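Local coordinates for protein PT26-6P (PDB 2WB7) that is of unknown function but is encoded by a family of euryarchaeal mobile elements and joins two immunoglobulin-like domains to a helical domain, at residues Asn2-Asp7 / Met473-Leu478; Asp8-Val13 / Gly236-Lys241; Thr389-Gln394 / Asn479-His484; Asn420-Lys425 / Lys483-Gly488; Asp427-Leu432 / Gln449-Glu454. All blocks are in the same frame, centred on the assembly; numbering follows the deposited sequence.

Interaction 1: Asn2-Asp7 / Met473-Leu478; sequences NATIND and MFLNYL
The N-terminal tail of the chain meets helix 471-499 of the helical domain here, with Thr4 set against Leu475 and Leu478. The contact is small and has no direct hydrogen bond. The methyl CG2 of Thr4 lies 3.9 Å from CD2 of Leu475, and the two side chains cross at about a right angle. On the other branch, Thr4 OG1 stands 4.2 Å from CB of Leu478, one helical turn further on. Thr4 has OG1 opposite its backbone N (chi1 -178°), which turns the methyl branch towards Leu475 and the hydroxyl branch towards Leu478.

The tail itself is wound into a short turn at Ala3-Asn6, with helix-like backbone angles but no regular bonding. Asn2 starts it. Its OD1 accepts the backbone N-H of Asn6 at 2.7 Å, in a fairly straight bond of 161° at the hydrogen. The donor is tilted somewhat out of the carbonyl plane. The backbone O of Thr4 receives Lys482 NZ, so the same residue is tied further along the helix.

Thr4 also touches Val396 and Ile400 of helix 393-404, and Leu475 shares Ile400 with it. Leu478 reaches across to Leu462 of helix 442-465. Thr4 is thus wedged between helices 393-404 and 471-499, and helix 442-465 packs on helix 471-499 as well.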
# COMPACT_ATOMS: atom_id res chain seq x y z
N ASN A 2 11.71 -14.24 -30.21
CA ASN A 2 13.00 -14.63 -29.62
C ASN A 2 13.39 -14.01 -28.27
O ASN A 2 12.75 -13.09 -27.77
CB ASN A 2 14.10 -14.30 -30.63
CG ASN A 2 14.25 -12.82 -30.82
OD1 ASN A 2 14.88 -12.13 -30.02
ND2 ASN A 2 13.64 -12.29 -31.88
N ALA A 3 14.47 -14.52 -27.70
CA ALA A 3 15.02 -13.99 -26.47
C ALA A 3 16.11 -13.00 -26.79
O ALA A 3 16.30 -11.99 -26.12
CB ALA A 3 15.59 -15.12 -25.63
N THR A 4 16.84 -13.29 -27.85
CA THR A 4 18.10 -12.63 -28.06
C THR A 4 17.95 -11.23 -28.67
O THR A 4 18.62 -10.29 -28.23
CB THR A 4 19.02 -13.55 -28.87
OG1 THR A 4 20.29 -12.93 -29.03
CG2 THR A 4 18.38 -13.89 -30.23
N ILE A 5 17.07 -11.07 -29.64
CA ILE A 5 16.84 -9.75 -30.23
C ILE A 5 15.75 -8.94 -29.52
O ILE A 5 15.91 -7.74 -29.30
CB ILE A 5 16.51 -9.86 -31.72
CG1 ILE A 5 17.68 -10.50 -32.45
CG2 ILE A 5 16.15 -8.49 -32.31
CD1 ILE A 5 17.47 -10.58 -33.92
N ASN A 6 14.66 -9.62 -29.15
CA ASN A 6 13.48 -8.99 -28.55
C ASN A 6 13.44 -9.03 -27.03
O ASN A 6 12.71 -8.27 -26.41
CB ASN A 6 12.22 -9.66 -29.07
CG ASN A 6 11.75 -9.06 -30.36
OD1 ASN A 6 12.53 -8.88 -31.31
ND2 ASN A 6 10.46 -8.73 -30.42
N ASP A 7 14.20 -9.94 -26.45
CA ASP A 7 14.18 -10.12 -25.01
C ASP A 7 12.79 -10.55 -24.52
O ASP A 7 12.33 -10.11 -23.48
CB ASP A 7 14.64 -8.85 -24.34
CG ASP A 7 15.91 -8.30 -24.97
OD1 ASP A 7 16.99 -8.91 -24.79
OD2 ASP A 7 15.83 -7.26 -25.66
N MSE A 473 24.27 -22.10 -28.94
CA MSE A 473 25.30 -21.68 -28.03
C MSE A 473 25.76 -20.26 -28.39
O MSE A 473 26.18 -19.48 -27.54
CB MSE A 473 26.46 -22.68 -28.08
CG MSE A 473 27.13 -22.86 -26.73
SE MSE A 473 25.82 -23.47 -25.41
CE MSE A 473 26.16 -22.15 -24.03
N PHE A 474 25.68 -19.93 -29.67
CA PHE A 474 26.08 -18.61 -30.11
C PHE A 474 25.01 -17.63 -29.64
O PHE A 474 25.31 -16.57 -29.08
CB PHE A 474 26.24 -18.61 -31.63
CG PHE A 474 26.52 -17.27 -32.23
CD1 PHE A 474 27.74 -16.67 -32.07
CD2 PHE A 474 25.55 -16.62 -32.98
CE1 PHE A 474 28.00 -15.44 -32.65
CE2 PHE A 474 25.80 -15.40 -33.56
CZ PHE A 474 27.02 -14.80 -33.38
N LEU A 475 23.75 -17.98 -29.88
CA LEU A 475 22.63 -17.22 -29.36
C LEU A 475 22.76 -17.04 -27.85
O LEU A 475 22.70 -15.92 -27.34
CB LEU A 475 21.30 -17.89 -29.70
CG LEU A 475 20.86 -17.81 -31.17
CD1 LEU A 475 19.42 -18.31 -31.31
CD2 LEU A 475 21.03 -16.39 -31.74
N ASN A 476 22.96 -18.16 -27.13
CA ASN A 476 22.98 -18.10 -25.68
C ASN A 476 24.01 -17.15 -25.12
O ASN A 476 23.73 -16.40 -24.19
CB ASN A 476 23.18 -19.48 -25.09
CG ASN A 476 21.92 -20.31 -25.15
OD1 ASN A 476 20.85 -19.80 -25.45
ND2 ASN A 476 22.06 -21.60 -24.90
N TYR A 477 25.21 -17.15 -25.69
CA TYR A 477 26.24 -16.26 -25.21
C TYR A 477 25.95 -14.79 -25.55
O TYR A 477 26.26 -13.89 -24.75
CB TYR A 477 27.60 -16.66 -25.77
CG TYR A 477 28.36 -17.66 -24.91
CD1 TYR A 477 28.81 -17.30 -23.64
CD2 TYR A 477 28.65 -18.94 -25.38
CE1 TYR A 477 29.51 -18.19 -22.85
CE2 TYR A 477 29.36 -19.84 -24.60
CZ TYR A 477 29.79 -19.45 -23.34
OH TYR A 477 30.49 -20.34 -22.55
N LEU A 478 25.38 -14.54 -26.73
CA LEU A 478 24.98 -13.18 -27.07
C LEU A 478 23.91 -12.72 -26.09
O LEU A 478 23.96 -11.60 -25.57
CB LEU A 478 24.44 -13.11 -28.49
CG LEU A 478 25.49 -13.21 -29.60
CD1 LEU A 478 24.78 -13.11 -30.94
CD2 LEU A 478 26.55 -12.12 -29.42

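Interaction 2: Asp8-Val13 / Gly236-Lys241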
# COMPACT_ATOMS: atom_id res chain seq x y z
N ASP A 8 12.14 -11.43 -25.28
CA ASP A 8 10.89 -12.04 -24.86
C ASP A 8 11.09 -13.01 -23.69
O ASP A 8 10.14 -13.59 -23.20
CB ASP A 8 10.25 -12.78 -26.02
CG ASP A 8 9.66 -11.84 -27.06
OD1 ASP A 8 8.88 -10.94 -26.65
OD2 ASP A 8 9.96 -11.99 -28.28
N ASP A 9 12.32 -13.19 -23.26
CA ASP A 9 12.57 -14.06 -22.11
C ASP A 9 12.57 -13.27 -20.82
O ASP A 9 12.61 -13.84 -19.73
CB ASP A 9 13.87 -14.85 -22.27
CG ASP A 9 15.10 -13.97 -22.49
OD1 ASP A 9 16.18 -14.33 -21.98
OD2 ASP A 9 15.03 -12.92 -23.17
N ILE A 10 12.53 -11.94 -20.92
CA ILE A 10 12.49 -11.10 -19.73
C ILE A 10 11.10 -11.17 -19.11
O ILE A 10 10.09 -10.88 -19.75
CB ILE A 10 12.86 -9.64 -20.04
CG1 ILE A 10 14.28 -9.57 -20.61
CG2 ILE A 10 12.70 -8.78 -18.80
CD1 ILE A 10 14.75 -8.19 -20.96
N ASP A 11 11.06 -11.56 -17.84
CA ASP A 11 9.79 -11.77 -17.18
C ASP A 11 8.92 -10.53 -17.17
O ASP A 11 7.70 -10.61 -17.25
CB ASP A 11 10.02 -12.29 -15.78
CG ASP A 11 9.17 -13.47 -15.50
OD1 ASP A 11 8.00 -13.26 -15.13
OD2 ASP A 11 9.65 -14.62 -15.71
N ASP A 12 9.55 -9.37 -17.08
CA ASP A 12 8.83 -8.12 -17.11
C ASP A 12 8.13 -7.97 -18.45
O ASP A 12 7.02 -7.48 -18.52
CB ASP A 12 9.77 -6.95 -16.87
CG ASP A 12 10.47 -7.04 -15.53
OD1 ASP A 12 11.70 -6.80 -15.48
OD2 ASP A 12 9.78 -7.34 -14.52
N VAL A 13 8.79 -8.40 -19.52
CA VAL A 13 8.23 -8.26 -20.86
C VAL A 13 7.01 -9.15 -21.00
O VAL A 13 6.05 -8.78 -21.67
CB VAL A 13 9.28 -8.58 -21.96
CG1 VAL A 13 8.65 -8.56 -23.34
CG2 VAL A 13 10.44 -7.59 -21.91
N GLY A 236 10.81 -0.99 -10.91
CA GLY A 236 11.76 -0.31 -11.77
C GLY A 236 11.32 -0.14 -13.21
O GLY A 236 10.17 0.16 -13.50
N SER A 237 12.25 -0.31 -14.13
CA SER A 237 12.01 0.01 -15.52
C SER A 237 12.68 -1.02 -16.39
O SER A 237 13.74 -1.52 -16.04
CB SER A 237 12.60 1.37 -15.83
OG SER A 237 12.52 1.67 -17.21
N LEU A 238 12.07 -1.35 -17.51
CA LEU A 238 12.77 -2.14 -18.50
C LEU A 238 14.03 -1.38 -18.92
O LEU A 238 14.10 -0.16 -18.80
CB LEU A 238 11.86 -2.40 -19.70
CG LEU A 238 10.83 -3.51 -19.53
CD1 LEU A 238 9.83 -3.47 -20.67
CD2 LEU A 238 11.50 -4.90 -19.41
N PRO A 239 15.05 -2.09 -19.40
CA PRO A 239 16.23 -1.42 -19.92
C PRO A 239 15.91 -0.40 -21.01
O PRO A 239 14.93 -0.55 -21.72
CB PRO A 239 17.04 -2.59 -20.50
CG PRO A 239 16.68 -3.75 -19.62
CD PRO A 239 15.21 -3.55 -19.34
N ILE A 240 16.74 0.62 -21.16
CA ILE A 240 16.44 1.73 -22.08
C ILE A 240 16.25 1.31 -23.53
O ILE A 240 15.66 2.06 -24.32
CB ILE A 240 17.50 2.86 -22.01
CG1 ILE A 240 18.86 2.35 -22.47
CG2 ILE A 240 17.55 3.44 -20.61
CD1 ILE A 240 19.96 3.38 -22.46
N LYS A 241 16.76 0.15 -23.93
CA LYS A 241 16.58 -0.25 -25.32
C LYS A 241 15.10 -0.30 -25.70
O LYS A 241 14.76 -0.17 -26.87
CB LYS A 241 17.26 -1.58 -25.65
CG LYS A 241 16.59 -2.80 -25.09
CD LYS A 241 16.49 -3.89 -26.12
CE LYS A 241 15.10 -4.47 -26.14
NZ LYS A 241 14.77 -5.03 -27.47
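Ile10, Asp12 and Val13 all meet one methyl, CD2 of Leu238. The apolar contacts carry the interaction. CD2 lies 3.7 Å from CB of Asp12 and 3.8 Å from CG2 of Val13. CG2 of Ile10 is a little further, 4.1 Å from the same CD2. Leu238 and Val13 cross at about a right angle. Leu238 has CG beside its backbone N (chi1 -80°), and its outer chain carries CD2 into the turn at residues 10-13. A weak bond from Val13 N to Ile10 O helps close that turn.

No polar bond crosses between the segments. Asp12 offers only its CB to Leu238, and its carboxylate turns outward to Lys512 in a salt bridge and to the hydroxyl of Tyr516. Within its own segment, Ser237 OG donates to the backbone O of Leu238 at 2.9 Å, in the carbonyl plane and on a lone pair. The same OG is bonded to His276 N.

Tyr516 of helix 503-523 also touches Ile10, Leu238 and Pro239. The arrangement is a small apolar cluster between two segments without regular helix or strand at the contact. It joins the N-terminal tail, the connection between strands 221-222 and 253-261, and the helical domain.

Interaction 3: Thr389-Gln394 / Asn479-His484; sequences TVMKDQ and NAAKKH
Met391 and Asp393 meet Ala481 and Lys482, and the closely packed part is the buried side of Met391. Its selenium atom, SE, in this selenomethionine lies 4.2 Å from CB of Ala481. Its CB is 4.3 Å from CG of Lys482, so the start of the lysine chain runs past the base of Met391. The Met391 chain is bent at chi2 and chi3, and this brings SE over Ala481.

Lys482 goes on past Met391 as a straight rod. Its CG lies opposite the backbone N (chi1 -155°) and the rest is extended, which carries NZ to the carboxylate of Asp393. NZ donates to Asp393 OD1 at 3.2 Å in a salt bridge, from above the carboxylate plane, 37° out of it. This joins the first turn of helix 393-404, at the start of the helical domain, to the middle of helix 471-499. Each charge has a stronger partner elsewhere: Lys482 NZ pairs with Asp7 and also donates to Thr4 O, and Asp393 OD2 pairs with Lys241. A methionine in place of Lys482 would probably leave Asp7 and Asp393 short of a shared cation and Thr4 O without its donor.

The side turned from helix 471-499 is looser. Lys392, at the N-cap position of helix 393-404, points away and is exposed; its NZ makes a weak bond to Thr389 O, at 3.3 Å. Gln394 is exposed too, and its NE2 bonds to Asn398.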
# COMPACT_ATOMS: atom_id res chain seq x y z
N THR A 389 23.56 1.97 -24.97
CA THR A 389 23.60 0.53 -25.11
C THR A 389 24.59 0.17 -26.18
O THR A 389 24.60 0.76 -27.25
CB THR A 389 22.25 -0.03 -25.51
OG1 THR A 389 21.26 0.50 -24.62
CG2 THR A 389 22.25 -1.55 -25.41
N VAL A 390 25.42 -0.82 -25.90
CA VAL A 390 26.38 -1.30 -26.87
C VAL A 390 25.75 -2.36 -27.75
O VAL A 390 26.01 -2.42 -28.95
CB VAL A 390 27.64 -1.83 -26.16
CG1 VAL A 390 28.56 -2.51 -27.15
CG2 VAL A 390 28.35 -0.69 -25.44
N MSE A 391 24.90 -3.19 -27.17
CA MSE A 391 24.27 -4.25 -27.92
C MSE A 391 22.88 -3.89 -28.40
O MSE A 391 21.87 -4.42 -27.91
CB MSE A 391 24.24 -5.50 -27.07
CG MSE A 391 25.52 -5.60 -26.31
SE MSE A 391 26.17 -7.39 -26.21
CE MSE A 391 25.98 -7.85 -28.11
N LYS A 392 22.83 -2.96 -29.34
CA LYS A 392 21.60 -2.60 -30.00
C LYS A 392 21.00 -3.84 -30.69
O LYS A 392 21.73 -4.72 -31.13
CB LYS A 392 21.91 -1.52 -31.01
CG LYS A 392 22.55 -0.29 -30.39
CD LYS A 392 21.47 0.68 -29.93
CE LYS A 392 22.08 1.91 -29.27
NZ LYS A 392 23.39 2.28 -29.90
N ASP A 393 19.67 -3.91 -30.77
CA ASP A 393 19.06 -5.06 -31.40
C ASP A 393 19.56 -5.22 -32.85
O ASP A 393 19.87 -6.33 -33.28
CB ASP A 393 17.54 -4.96 -31.38
CG ASP A 393 16.97 -4.86 -29.97
OD1 ASP A 393 17.67 -5.24 -29.00
OD2 ASP A 393 15.82 -4.40 -29.83
N GLN A 394 19.63 -4.11 -33.59
CA GLN A 394 20.06 -4.19 -34.98
C GLN A 394 21.38 -4.91 -35.10
O GLN A 394 21.54 -5.82 -35.91
CB GLN A 394 20.18 -2.79 -35.61
CG GLN A 394 20.27 -2.80 -37.15
CD GLN A 394 19.21 -3.72 -37.79
OE1 GLN A 394 18.01 -3.48 -37.67
NE2 GLN A 394 19.67 -4.78 -38.45
N ASN A 479 22.96 -13.59 -25.80
CA ASN A 479 21.92 -13.25 -24.87
C ASN A 479 22.41 -13.03 -23.43
O ASN A 479 22.00 -12.07 -22.78
CB ASN A 479 20.80 -14.27 -24.92
CG ASN A 479 19.54 -13.75 -24.30
OD1 ASN A 479 19.04 -14.30 -23.32
ND2 ASN A 479 19.05 -12.64 -24.83
N ALA A 480 23.29 -13.91 -22.95
CA ALA A 480 23.92 -13.70 -21.65
C ALA A 480 24.61 -12.35 -21.68
O ALA A 480 24.46 -11.55 -20.76
CB ALA A 480 24.91 -14.81 -21.31
N ALA A 481 25.37 -12.11 -22.73
CA ALA A 481 26.09 -10.86 -22.83
C ALA A 481 25.15 -9.63 -22.81
O ALA A 481 25.46 -8.60 -22.21
CB ALA A 481 26.97 -10.87 -24.08
N LYS A 482 24.01 -9.75 -23.46
CA LYS A 482 23.05 -8.65 -23.50
C LYS A 482 22.47 -8.30 -22.12
O LYS A 482 22.45 -7.12 -21.71
CB LYS A 482 21.92 -9.02 -24.44
CG LYS A 482 21.21 -7.82 -25.01
CD LYS A 482 20.07 -8.28 -25.87
CE LYS A 482 19.30 -7.12 -26.45
NZ LYS A 482 18.01 -7.67 -26.98
N LYS A 483 22.01 -9.33 -21.40
CA LYS A 483 21.45 -9.15 -20.07
C LYS A 483 22.49 -8.70 -19.07
O LYS A 483 22.18 -7.93 -18.15
CB LYS A 483 20.81 -10.43 -19.57
CG LYS A 483 20.05 -11.20 -20.60
CD LYS A 483 18.89 -10.45 -21.20
CE LYS A 483 17.82 -11.46 -21.62
NZ LYS A 483 17.33 -11.24 -23.01
N HIS A 484 23.72 -9.19 -19.21
CA HIS A 484 24.81 -8.70 -18.37
C HIS A 484 25.00 -7.21 -18.58
O HIS A 484 25.18 -6.47 -17.62
CB HIS A 484 26.14 -9.45 -18.60
CG HIS A 484 26.24 -10.76 -17.88
ND1 HIS A 484 25.93 -10.91 -16.54
CD2 HIS A 484 26.63 -11.99 -18.30
CE1 HIS A 484 26.12 -12.16 -16.18
NE2 HIS A 484 26.53 -12.84 -17.23

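Interaction 4: Asn420-Lys425 / Lys483-Gly488; sequences NSLQEK and KHEMAG
Lys425 NZ is gripped by several oxygens at once. One is OE2 of Glu485, in a salt bridge at 3.1 Å. NZ also pairs with Asp489, on the same helix as Glu485, and donates to the backbone O atoms of Thr387 and Tyr388. The lysine chain is bent at chi3 (86°) and chi4, which folds its end round to these groups. It crosses the glutamate side chain at about a right angle.

Glu485 comes from the other side as an extended chain. Its OE2 also accepts Val390 N and its OE1 accepts Met391 N, so the buried carboxylate ties down the loop ahead of helix 393-404. These donors, together with Lys425, would be expected to favour its charged form.

Next to the salt bridge, Leu422 CD2 lies 3.8 Å from CG of Glu485, and the side chains cross obliquely. This methyl packs on the aliphatic part of the acid.

Leu422 also touches Ile459 of helix 442-465, which is thus a third helix of the packing with helices 408-438 and 471-499. Helix 503-523 is contacted by other residues of helix 471-499, through Lys483, His484 and Met486.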
# COMPACT_ATOMS: atom_id res chain seq x y z
N ASN A 420 35.30 -3.06 -27.03
CA ASN A 420 35.88 -1.74 -26.76
C ASN A 420 34.89 -0.82 -26.09
O ASN A 420 35.22 -0.08 -25.17
CB ASN A 420 36.39 -1.11 -28.05
CG ASN A 420 37.78 -1.59 -28.41
OD1 ASN A 420 38.50 -2.14 -27.56
ND2 ASN A 420 38.18 -1.38 -29.67
N SER A 421 33.65 -0.88 -26.55
CA SER A 421 32.61 -0.05 -25.98
C SER A 421 32.33 -0.43 -24.53
O SER A 421 32.15 0.44 -23.69
CB SER A 421 31.36 -0.17 -26.82
OG SER A 421 31.50 0.57 -28.02
N LEU A 422 32.31 -1.72 -24.23
CA LEU A 422 32.10 -2.18 -22.86
C LEU A 422 33.27 -1.81 -21.95
O LEU A 422 33.08 -1.41 -20.80
CB LEU A 422 31.84 -3.68 -22.82
CG LEU A 422 30.51 -4.07 -23.48
CD1 LEU A 422 30.38 -5.56 -23.62
CD2 LEU A 422 29.33 -3.48 -22.72
N GLN A 423 34.48 -1.96 -22.47
CA GLN A 423 35.65 -1.52 -21.75
C GLN A 423 35.48 -0.06 -21.35
O GLN A 423 35.84 0.36 -20.25
CB GLN A 423 36.90 -1.70 -22.60
CG GLN A 423 37.66 -2.98 -22.29
CD GLN A 423 38.49 -3.49 -23.48
OE1 GLN A 423 38.50 -2.89 -24.56
NE2 GLN A 423 39.17 -4.62 -23.28
N GLU A 424 34.89 0.72 -22.26
CA GLU A 424 34.67 2.12 -21.96
C GLU A 424 33.65 2.30 -20.85
O GLU A 424 33.87 3.05 -19.92
CB GLU A 424 34.25 2.88 -23.21
CG GLU A 424 33.67 4.26 -22.93
CD GLU A 424 34.65 5.21 -22.21
OE1 GLU A 424 34.31 6.40 -22.06
OE2 GLU A 424 35.75 4.77 -21.79
N LYS A 425 32.53 1.60 -20.94
CA LYS A 425 31.53 1.63 -19.87
C LYS A 425 32.13 1.20 -18.53
O LYS A 425 31.76 1.70 -17.48
CB LYS A 425 30.31 0.76 -20.23
CG LYS A 425 29.37 1.45 -21.22
CD LYS A 425 28.50 0.48 -21.97
CE LYS A 425 27.22 0.12 -21.22
NZ LYS A 425 26.14 1.08 -21.51
N LYS A 483 22.01 -9.33 -21.40
CA LYS A 483 21.45 -9.15 -20.07
C LYS A 483 22.49 -8.70 -19.07
O LYS A 483 22.18 -7.93 -18.15
CB LYS A 483 20.81 -10.43 -19.57
CG LYS A 483 20.05 -11.20 -20.60
CD LYS A 483 18.89 -10.45 -21.20
CE LYS A 483 17.82 -11.46 -21.62
NZ LYS A 483 17.33 -11.24 -23.01
N HIS A 484 23.72 -9.19 -19.21
CA HIS A 484 24.81 -8.70 -18.37
C HIS A 484 25.00 -7.21 -18.58
O HIS A 484 25.18 -6.47 -17.62
CB HIS A 484 26.14 -9.45 -18.60
CG HIS A 484 26.24 -10.76 -17.88
ND1 HIS A 484 25.93 -10.91 -16.54
CD2 HIS A 484 26.63 -11.99 -18.30
CE1 HIS A 484 26.12 -12.16 -16.18
NE2 HIS A 484 26.53 -12.84 -17.23
N GLU A 485 24.95 -6.74 -19.83
CA GLU A 485 25.09 -5.30 -20.05
C GLU A 485 23.94 -4.52 -19.42
O GLU A 485 24.13 -3.42 -18.90
CB GLU A 485 25.21 -4.93 -21.53
CG GLU A 485 25.71 -3.50 -21.68
CD GLU A 485 25.29 -2.78 -22.97
OE1 GLU A 485 24.75 -3.44 -23.88
OE2 GLU A 485 25.52 -1.54 -23.06
N MSE A 486 22.74 -5.10 -19.47
CA MSE A 486 21.55 -4.50 -18.88
C MSE A 486 21.68 -4.40 -17.36
O MSE A 486 21.35 -3.37 -16.76
CB MSE A 486 20.33 -5.32 -19.25
CG MSE A 486 19.91 -5.19 -20.71
SE MSE A 486 18.69 -6.65 -21.21
CE MSE A 486 17.89 -5.98 -22.85
N ALA A 487 22.19 -5.48 -16.76
CA ALA A 487 22.48 -5.54 -15.33
C ALA A 487 23.49 -4.47 -14.92
O ALA A 487 23.26 -3.70 -14.00
CB ALA A 487 22.99 -6.90 -15.00
N GLY A 488 24.60 -4.39 -15.64
CA GLY A 488 25.60 -3.37 -15.40
C GLY A 488 25.02 -1.99 -15.54
O GLY A 488 25.32 -1.09 -14.74

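Interaction 5: Asp427-Leu432 / Gln449-Glu454; sequences DEAEQL and QGAIDE
Ala429 and Ile452 pack in an alpha-alpha hairpin: helices 408-438 and 442-465 follow each other in the chain and run antiparallel. Over these short segments the axes approach to 8.7 Å with a crossing angle of -163°. The CA atoms of Ala429 and Ile452 are 5.9 Å apart, a close approach that the small alanine allows.

Ala429 CB sits 3.4 Å from CG1 of Ile452. It also lies 4.1 Å from CB of Ala451, so one methyl meets two neighbouring residues of the other helix. Ile452 has CG1 beside its backbone N and CG2 opposite that N. Its outer chain is extended (chi2 178°). CD1 therefore runs on past Ala429 to the carboxylate end of Glu430.

Glu430 is bent at chi2 (-79°), and the bend folds its end back over this methyl. Its OE1 lies 3.2 Å from Ile452 CD1, with CG further back at 3.9 Å from the same methyl, and the two side chains cross at about a right angle. The contact is one of packing without a polar bond, and Glu430 lies at the exposed edge. An alanine at Ile452 is likely to open a gap beside Ala429 and leave the Glu430 chain free to turn.

Helix 442-465 also packs on helix 471-499: Ala451, besides meeting Ala429, touches Tyr491 and Val492. Glu454 bonds to His484 and Ser517. Along helix 442-465 itself, Gln449 NE2 donates to Asp453 OD1 at 3.0 Å, approaching from above the carboxylate plane.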
# COMPACT_ATOMS: atom_id res chain seq x y z
N ASP A 427 35.32 1.71 -17.68
CA ASP A 427 36.11 2.86 -17.25
C ASP A 427 35.28 3.84 -16.43
O ASP A 427 35.80 4.47 -15.51
CB ASP A 427 36.73 3.60 -18.44
CG ASP A 427 37.86 2.82 -19.09
OD1 ASP A 427 38.37 1.87 -18.45
OD2 ASP A 427 38.24 3.16 -20.24
N GLU A 428 34.00 3.98 -16.77
CA GLU A 428 33.16 4.96 -16.10
C GLU A 428 32.58 4.41 -14.83
O GLU A 428 32.34 5.15 -13.87
CB GLU A 428 32.05 5.44 -17.02
CG GLU A 428 32.60 6.24 -18.19
CD GLU A 428 31.53 6.60 -19.21
OE1 GLU A 428 31.82 6.54 -20.43
OE2 GLU A 428 30.40 6.93 -18.78
N ALA A 429 32.35 3.11 -14.82
CA ALA A 429 31.94 2.43 -13.61
C ALA A 429 33.05 2.60 -12.58
O ALA A 429 32.79 2.74 -11.39
CB ALA A 429 31.67 0.96 -13.88
N GLU A 430 34.30 2.59 -13.08
CA GLU A 430 35.48 2.73 -12.23
C GLU A 430 35.53 4.11 -11.61
O GLU A 430 36.09 4.30 -10.55
CB GLU A 430 36.77 2.49 -13.03
CG GLU A 430 36.96 1.08 -13.57
CD GLU A 430 37.46 0.08 -12.51
OE1 GLU A 430 37.33 0.36 -11.30
OE2 GLU A 430 37.96 -1.00 -12.90
N GLN A 431 34.94 5.09 -12.29
CA GLN A 431 34.92 6.45 -11.77
C GLN A 431 33.90 6.57 -10.66
O GLN A 431 34.10 7.30 -9.69
CB GLN A 431 34.62 7.44 -12.89
CG GLN A 431 35.86 7.79 -13.69
CD GLN A 431 35.56 8.55 -14.98
OE1 GLN A 431 36.49 8.94 -15.71
NE2 GLN A 431 34.28 8.77 -15.28
N LEU A 432 32.81 5.85 -10.81
CA LEU A 432 31.80 5.82 -9.78
C LEU A 432 32.33 5.11 -8.56
O LEU A 432 32.09 5.55 -7.44
CB LEU A 432 30.56 5.08 -10.27
CG LEU A 432 29.66 5.85 -11.23
CD1 LEU A 432 28.50 4.93 -11.58
CD2 LEU A 432 29.17 7.16 -10.65
N GLN A 449 30.83 -1.50 -8.08
CA GLN A 449 31.59 -2.71 -8.32
C GLN A 449 30.73 -3.73 -9.07
O GLN A 449 31.22 -4.43 -9.97
CB GLN A 449 32.12 -3.31 -7.01
CG GLN A 449 33.10 -4.48 -7.19
CD GLN A 449 34.30 -4.11 -8.07
OE1 GLN A 449 34.98 -3.11 -7.84
NE2 GLN A 449 34.56 -4.94 -9.09
N GLY A 450 29.45 -3.82 -8.70
CA GLY A 450 28.53 -4.72 -9.37
C GLY A 450 28.50 -4.42 -10.86
O GLY A 450 28.53 -5.33 -11.69
N ALA A 451 28.43 -3.14 -11.20
CA ALA A 451 28.43 -2.75 -12.60
C ALA A 451 29.68 -3.28 -13.26
O ALA A 451 29.62 -3.90 -14.32
CB ALA A 451 28.37 -1.24 -12.72
N ILE A 452 30.82 -3.06 -12.62
CA ILE A 452 32.10 -3.48 -13.20
C ILE A 452 32.11 -4.98 -13.44
O ILE A 452 32.55 -5.43 -14.49
CB ILE A 452 33.30 -3.04 -12.34
CG1 ILE A 452 33.35 -1.51 -12.25
CG2 ILE A 452 34.59 -3.59 -12.92
CD1 ILE A 452 34.47 -0.99 -11.39
N ASP A 453 31.61 -5.76 -12.49
CA ASP A 453 31.54 -7.21 -12.68
C ASP A 453 30.55 -7.64 -13.78
O ASP A 453 30.74 -8.68 -14.44
CB ASP A 453 31.19 -7.92 -11.37
CG ASP A 453 32.16 -7.59 -10.23
OD1 ASP A 453 33.35 -7.28 -10.49
OD2 ASP A 453 31.73 -7.67 -9.07
N GLU A 454 29.48 -6.87 -13.98
CA GLU A 454 28.51 -7.25 -15.00
C GLU A 454 29.08 -7.04 -16.40
O GLU A 454 29.02 -7.95 -17.26
CB GLU A 454 27.19 -6.52 -14.82
CG GLU A 454 26.40 -7.02 -13.63
CD GLU A 454 26.15 -8.53 -13.69
OE1 GLU A 454 25.61 -9.06 -14.69
OE2 GLU A 454 26.47 -9.21 -12.69

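Overall arrangement
Interactions 1, 3 and 4 all use helix 471-499; interactions 4 and 5 share helix 408-438, which interaction 5 pairs with helix 442-465. Interaction 2 lies beside them and holds the tail against the loop between strands 221-222 and 253-261. The contacts are mostly buried; only interaction 5 has an exposed residue among those that touch, Glu430. Interactions 1, 2 and 5 are van der Waals contacts with no polar bond across them, whereas 3 and 4 each have a salt bridge. Charges also link the sites: Asp7 reaches Lys482, Lys483 and Lys241, and Lys241 reaches Asp393. Interactions 4 and 5 are joined by His484 and Glu454. Interactions 1 and 5 do not touch.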